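Local coordinates for adenine phosphoribosyltransferase, putative (Trypanosoma brucei brucei, PDB 5VN4), which probably catalyses the reversible transfer of a phosphoribosyl group from 5-phospho-alpha-D-ribose 1-diphosphate to adenine, giving AMP and diphosphate in purine salvage, at residues P26-K29 with K30-V34; G201-S204 with N205-F208. All coordinates share one frame; numbering follows the deposited sequence.

Contact 1 (P26-K29 with K30-V34)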
ATOM      1  N   PRO A  26       1.181  26.179  -3.844  1.00 14.70           N
ATOM      2  CA  PRO A  26       1.354  25.514  -5.145  1.00 14.43           C
ATOM      3  C   PRO A  26       1.043  24.027  -5.118  1.00 13.83           C
ATOM      4  O   PRO A  26       0.518  23.498  -6.106  1.00 14.68           O
ATOM      5  CB  PRO A  26       2.823  25.800  -5.491  1.00 16.62           C
ATOM      6  CG  PRO A  26       3.113  27.085  -4.787  1.00 18.08           C
ATOM      7  CD  PRO A  26       2.348  27.003  -3.487  1.00 16.49           C
ATOM      8  N   LEU A  27       1.324  23.338  -4.010  1.00 13.75           N
ATOM      9  CA  LEU A  27       1.017  21.914  -3.947  1.00 13.99           C
ATOM     10  C   LEU A  27      -0.488  21.683  -3.899  1.00 12.57           C
ATOM     11  O   LEU A  27      -0.994  20.736  -4.516  1.00 12.86           O
ATOM     12  CB  LEU A  27       1.729  21.264  -2.759  1.00 14.02           C
ATOM     13  CG  LEU A  27       1.492  19.763  -2.570  1.00 14.25           C
ATOM     14  CD1 LEU A  27       1.818  18.982  -3.838  1.00 14.53           C
ATOM     15  CD2 LEU A  27       2.291  19.223  -1.383  1.00 15.62           C
ATOM     16  N   ARG A  28      -1.224  22.547  -3.190  1.00 12.62           N
ATOM     17  CA  ARG A  28      -2.681  22.461  -3.233  1.00 11.66           C
ATOM     18  C   ARG A  28      -3.205  22.643  -4.657  1.00 11.80           C
ATOM     19  O   ARG A  28      -4.100  21.913  -5.092  1.00 12.26           O
ATOM     20  CB  ARG A  28      -3.323  23.484  -2.298  1.00 12.32           C
ATOM     21  CG  ARG A  28      -4.848  23.477  -2.387  1.00 12.24           C
ATOM     22  CD  ARG A  28      -5.492  24.465  -1.436  1.00 13.91           C
ATOM     23  NE  ARG A  28      -5.371  24.086  -0.028  1.00 13.48           N
ATOM     24  CZ  ARG A  28      -6.195  23.252   0.610  1.00 12.80           C
ATOM     25  NH1 ARG A  28      -7.186  22.640  -0.040  1.00 13.84           N
ATOM     26  NH2 ARG A  28      -6.014  23.006   1.900  1.00 12.15           N
ATOM     27  N   LYS A  29      -2.662  23.615  -5.395  1.00 12.32           N
ATOM     28  CA  LYS A  29      -3.118  23.836  -6.763  1.00 13.23           C
ATOM     29  C   LYS A  29      -2.886  22.604  -7.632  1.00 12.86           C
ATOM     30  O   LYS A  29      -3.707  22.289  -8.503  1.00 14.44           O
ATOM     31  CB  LYS A  29      -2.428  25.066  -7.350  1.00 15.99           C
ATOM     32  CG  LYS A  29      -2.679  26.351  -6.574  1.00 20.67           C
ATOM     33  CD  LYS A  29      -4.119  26.841  -6.682  1.00 24.69           C
ATOM     34  CE  LYS A  29      -4.280  28.198  -5.980  1.00 28.97           C
ATOM     35  NZ  LYS A  29      -5.653  28.766  -6.065  1.00 32.35           N
ATOM     36  N   LYS A  30      -1.772  21.894  -7.420  1.00 13.32           N
ATOM     37  CA  LYS A  30      -1.545  20.652  -8.159  1.00 13.16           C
ATOM     38  C   LYS A  30      -2.590  19.594  -7.814  1.00 12.14           C
ATOM     39  O   LYS A  30      -3.108  18.911  -8.704  1.00 12.89           O
ATOM     40  CB  LYS A  30      -0.133  20.123  -7.894  1.00 14.55           C
ATOM     41  CG  LYS A  30       0.966  20.988  -8.496  1.00 17.19           C
ATOM     42  CD  LYS A  30       2.346  20.409  -8.246  1.00 20.30           C
ATOM     43  CE  LYS A  30       3.407  21.217  -8.961  1.00 22.76           C
ATOM     44  NZ  LYS A  30       3.418  22.624  -8.490  1.00 23.55           N
ATOM     45  N   PHE A  31      -2.904  19.429  -6.521  1.00 11.54           N
ATOM     46  CA  PHE A  31      -3.968  18.511  -6.118  1.00 11.30           C
ATOM     47  C   PHE A  31      -5.293  18.887  -6.770  1.00 11.62           C
ATOM     48  O   PHE A  31      -6.068  18.008  -7.169  1.00 12.85           O
ATOM     49  CB  PHE A  31      -4.157  18.545  -4.599  1.00 11.75           C
ATOM     50  CG  PHE A  31      -3.314  17.558  -3.831  1.00 10.90           C
ATOM     51  CD1 PHE A  31      -3.695  16.225  -3.723  1.00 11.67           C
ATOM     52  CD2 PHE A  31      -2.174  17.975  -3.159  1.00 11.88           C
ATOM     53  CE1 PHE A  31      -2.929  15.317  -2.976  1.00 11.54           C
ATOM     54  CE2 PHE A  31      -1.418  17.073  -2.414  1.00 11.46           C
ATOM     55  CZ  PHE A  31      -1.804  15.745  -2.324  1.00 11.42           C
ATOM     56  N   GLU A  32      -5.581  20.189  -6.871  1.00 11.09           N
ATOM     57  CA  GLU A  32      -6.872  20.618  -7.407  1.00 12.24           C
ATOM     58  C   GLU A  32      -7.057  20.188  -8.854  1.00 12.63           C
ATOM     59  O   GLU A  32      -8.193  20.026  -9.307  1.00 14.10           O
ATOM     60  CB  GLU A  32      -7.017  22.133  -7.286  1.00 13.26           C
ATOM     61  CG  GLU A  32      -7.301  22.585  -5.862  1.00 14.74           C
ATOM     62  CD  GLU A  32      -7.260  24.092  -5.684  1.00 16.66           C
ATOM     63  OE1 GLU A  32      -6.972  24.805  -6.670  1.00 18.71           O
ATOM     64  OE2 GLU A  32      -7.514  24.565  -4.548  1.00 17.56           O
ATOM     65  N   LYS A  33      -5.967  19.988  -9.592  1.00 12.35           N
ATOM     66  CA  LYS A  33      -6.077  19.579 -10.984  1.00 13.29           C
ATOM     67  C   LYS A  33      -6.153  18.069 -11.169  1.00 14.02           C
ATOM     68  O   LYS A  33      -6.484  17.617 -12.269  1.00 18.38           O
ATOM     69  CB  LYS A  33      -4.918  20.169 -11.794  1.00 15.57           C
ATOM     70  CG  LYS A  33      -4.952  21.687 -11.797  1.00 19.89           C
ATOM     71  CD  LYS A  33      -3.810  22.318 -12.562  1.00 24.30           C
ATOM     72  CE  LYS A  33      -3.894  23.839 -12.457  1.00 26.84           C
ATOM     73  NZ  LYS A  33      -3.916  24.288 -11.032  1.00 28.60           N
ATOM     74  N   VAL A  34      -5.885  17.280 -10.128  1.00 12.28           N
ATOM     75  CA  VAL A  34      -5.819  15.835 -10.293  0.59 13.14           C
ATOM     76  C   VAL A  34      -6.805  15.083  -9.414  1.00 11.22           C
ATOM     77  O   VAL A  34      -7.300  14.029  -9.827  1.00 11.59           O
ATOM     78  CB  VAL A  34      -4.392  15.275 -10.147  0.59 16.71           C
ATOM     79  CG1 VAL A  34      -3.501  15.802 -11.260  0.59 19.15           C
ATOM     80  CG2 VAL A  34      -3.831  15.617  -8.795  0.59 16.56           C
TER
HETATM   81  O   HOH W   1       1.046  24.536  -8.715  1.00 24.08           O
HETATM   82  O   HOH W   2      -8.350  22.704  -2.618  1.00 16.19           O
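R28 swings CG away from its own backbone N (chi1 176°), while E32, one turn on, keeps CG beside its N (chi1 -75°) and then runs straight out, a pairing that brings OE2 of the carboxylate against CG and CD of the arginine. E32 OE2 lies 3.6 Å from R28 CG, yet the charged groups do not meet directly: water 2 bridges them, donating to E32 OE2 and accepting from R28 NH1 at 2.8 Å in the guanidinium plane. The arginine is held mainly elsewhere, by a salt bridge to D213 and by the carbonyls of L21 and S22, which probably fixes its rotation. On the buried side L27 and F31 run alongside each other, L27 CG 4.0 Å from F31 CE2, and the phenyl ring continues onto L211 and V212 of strand 208-213 and onto helix 60-75. The K33 chain curls back to bring NZ above the carbonyl plane of K29, 3.2 Å from K29 O, where K33 N adds a weak bond. Water 1 links P26 O to K30 NZ. Backbone bonds such as F31 N to L27 O (3.1 Å) complete an i to i+4 pattern, characteristic of an amphipathic alpha-helix packed by one face against the core of a type I phosphoribosyltransferase.

Contact 2 (G201-S204 with N205-F208)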
ATOM      1  N   GLY A 201      -8.464  12.555  26.748  1.00 20.80           N
ATOM      2  CA  GLY A 201      -7.707  13.614  26.111  1.00 20.65           C
ATOM      3  C   GLY A 201      -6.212  13.410  26.084  1.00 19.95           C
ATOM      4  O   GLY A 201      -5.478  14.370  25.817  1.00 20.96           O
ATOM      5  N   ARG A 202      -5.740  12.183  26.342  1.00 19.01           N
ATOM      6  CA  ARG A 202      -4.313  11.866  26.346  1.00 19.25           C
ATOM      7  C   ARG A 202      -3.589  12.326  25.081  1.00 18.73           C
ATOM      8  O   ARG A 202      -2.399  12.663  25.139  1.00 20.02           O
ATOM      9  CB  ARG A 202      -4.145  10.356  26.544  1.00 20.62           C
ATOM     10  CG  ARG A 202      -2.705   9.840  26.628  1.00 21.56           C
ATOM     11  CD  ARG A 202      -2.688   8.351  26.986  1.00 21.98           C
ATOM     12  NE  ARG A 202      -3.291   8.131  28.302  1.00 22.53           N
ATOM     13  CZ  ARG A 202      -3.816   6.983  28.717  1.00 22.83           C
ATOM     14  NH1 ARG A 202      -3.815   5.916  27.927  1.00 22.16           N
ATOM     15  NH2 ARG A 202      -4.346   6.903  29.931  1.00 24.13           N
ATOM     16  N   TYR A 203      -4.274  12.346  23.935  1.00 16.75           N
ATOM     17  CA  TYR A 203      -3.651  12.687  22.661  1.00 16.18           C
ATOM     18  C   TYR A 203      -4.156  14.005  22.077  1.00 15.61           C
ATOM     19  O   TYR A 203      -4.012  14.241  20.876  1.00 15.11           O
ATOM     20  CB  TYR A 203      -3.795  11.522  21.676  1.00 15.74           C
ATOM     21  CG  TYR A 203      -3.136  10.270  22.227  1.00 14.77           C
ATOM     22  CD1 TYR A 203      -1.757  10.080  22.133  1.00 15.63           C
ATOM     23  CD2 TYR A 203      -3.883   9.307  22.900  1.00 14.93           C
ATOM     24  CE1 TYR A 203      -1.146   8.950  22.682  1.00 16.44           C
ATOM     25  CE2 TYR A 203      -3.292   8.182  23.430  1.00 16.26           C
ATOM     26  CZ  TYR A 203      -1.928   8.007  23.323  1.00 16.61           C
ATOM     27  OH  TYR A 203      -1.353   6.882  23.878  1.00 17.58           O
ATOM     28  N   SER A 204      -4.741  14.880  22.904  1.00 16.07           N
ATOM     29  CA  SER A 204      -5.279  16.130  22.380  1.00 17.50           C
ATOM     30  C   SER A 204      -4.202  17.067  21.840  1.00 17.00           C
ATOM     31  O   SER A 204      -4.529  17.980  21.072  1.00 18.20           O
ATOM     32  CB  SER A 204      -6.110  16.843  23.445  1.00 19.96           C
ATOM     33  OG  SER A 204      -5.299  17.197  24.548  1.00 20.66           O
ATOM     34  N   ASN A 205      -2.933  16.866  22.201  1.00 16.35           N
ATOM     35  CA  ASN A 205      -1.858  17.705  21.685  1.00 16.62           C
ATOM     36  C   ASN A 205      -1.236  17.172  20.389  1.00 16.41           C
ATOM     37  O   ASN A 205      -0.158  17.639  19.997  1.00 19.19           O
ATOM     38  CB  ASN A 205      -0.799  17.971  22.765  1.00 18.82           C
ATOM     39  CG  ASN A 205       0.076  16.779  23.031  1.00 21.22           C
ATOM     40  OD1 ASN A 205      -0.272  15.645  22.699  1.00 22.50           O
ATOM     41  ND2 ASN A 205       1.229  17.029  23.635  1.00 21.02           N
ATOM     42  N   VAL A 206      -1.902  16.251  19.695  1.00 13.54           N
ATOM     43  CA  VAL A 206      -1.352  15.628  18.493  1.00 12.97           C
ATOM     44  C   VAL A 206      -1.923  16.354  17.275  1.00 12.73           C
ATOM     45  O   VAL A 206      -3.135  16.276  17.036  1.00 12.91           O
ATOM     46  CB  VAL A 206      -1.672  14.130  18.432  1.00 13.20           C
ATOM     47  CG1 VAL A 206      -1.212  13.555  17.087  1.00 15.19           C
ATOM     48  CG2 VAL A 206      -1.008  13.404  19.588  1.00 14.66           C
ATOM     49  N   PRO A 207      -1.105  17.034  16.478  1.00 11.88           N
ATOM     50  CA  PRO A 207      -1.637  17.673  15.266  1.00 11.94           C
ATOM     51  C   PRO A 207      -2.064  16.648  14.224  1.00 10.41           C
ATOM     52  O   PRO A 207      -1.413  15.617  14.030  1.00 11.35           O
ATOM     53  CB  PRO A 207      -0.459  18.512  14.754  1.00 13.94           C
ATOM     54  CG  PRO A 207       0.450  18.674  15.947  1.00 16.73           C
ATOM     55  CD  PRO A 207       0.301  17.389  16.732  1.00 14.38           C
ATOM     56  N   PHE A 208      -3.184  16.939  13.561  1.00 10.30           N
ATOM     57  CA  PHE A 208      -3.576  16.280  12.322  1.00 10.11           C
ATOM     58  C   PHE A 208      -3.146  17.179  11.173  1.00 10.22           C
ATOM     59  O   PHE A 208      -3.467  18.369  11.165  1.00 11.18           O
ATOM     60  CB  PHE A 208      -5.097  16.115  12.248  1.00 10.37           C
ATOM     61  CG  PHE A 208      -5.645  14.920  13.000  1.00 10.05           C
ATOM     62  CD1 PHE A 208      -5.193  14.580  14.265  1.00 10.87           C
ATOM     63  CD2 PHE A 208      -6.669  14.173  12.443  1.00 10.13           C
ATOM     64  CE1 PHE A 208      -5.740  13.487  14.941  1.00 11.26           C
ATOM     65  CE2 PHE A 208      -7.223  13.087  13.104  1.00 10.31           C
ATOM     66  CZ  PHE A 208      -6.763  12.742  14.361  1.00 10.95           C
TER
HETATM   67  O   HOH W   3       0.207  13.155  23.404  1.00 28.94           O
HETATM   68  O   HOH W   4      -2.522  15.711  25.108  1.00 43.13           O
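N205, S204 and Y203 bury the most surface where this loop folds back on itself, and the first of them works mainly through water. N205 carries CG between its backbone N and carbonyl carbon (chi1 75°), which turns the amide oxygen back toward the preceding turn. Water 3 donates to N205 OD1 at 2.6 Å and also to R202 O at 3.2 Å, tying the asparagine side chain to the backbone three residues earlier. Water 4 makes a second, less secure link between the same residues: it accepts from N205 N at 3.2 Å and gives a weak bond to R202 O.

S204 is the residue at which the two segments join. Its CB lies 3.4 Å from N205 N, a contact between chain neighbours, and its carbonyl is taken by the side chain of N17.

Y203 supplies the buried side of the bend. Its CB meets V206 CG2 at 4.0 Å, with that methyl at the edge of the ring and near its plane, while R202 CG lies over one face, offset toward the rim. The phenol oxygen is hydrogen-bonded to D171, which also forms a salt bridge with R202. Both Y203 and V206 pack on L177 of strand 176-182, so both buried side chains rest on the same residue of the sheet, and V206 also touches V180. The backbone closes the second turn with a hydrogen bond from V206 N to Y203 O at 3.1 Å. The result is two overlapping type I beta turns, G201 to S204 and Y203 to V206, in the connection from helix 192-197 to strand 208-213 of the phosphoribosyltransferase fold.

How the contacts relate
Contact 1 comes first along the chain and closes long before contact 2 opens; their centres lie 28 Å apart, and their nearest atoms, about 11 Å apart, do not touch. What joins them is strand 208-213 of the central mixed sheet: contact 2 leads into its start at F208, whereas helix 26-34 of contact 1 packs on its later residues L211 and V212. Strand 18-21, just before the helix, pairs in parallel with this strand. The two contacts differ in setting: the side chain of F31 is about 12 Å from the bound adenine, whereas 201-208 lies away from the substrate sites, with R202 packing on K240 of the second subunit.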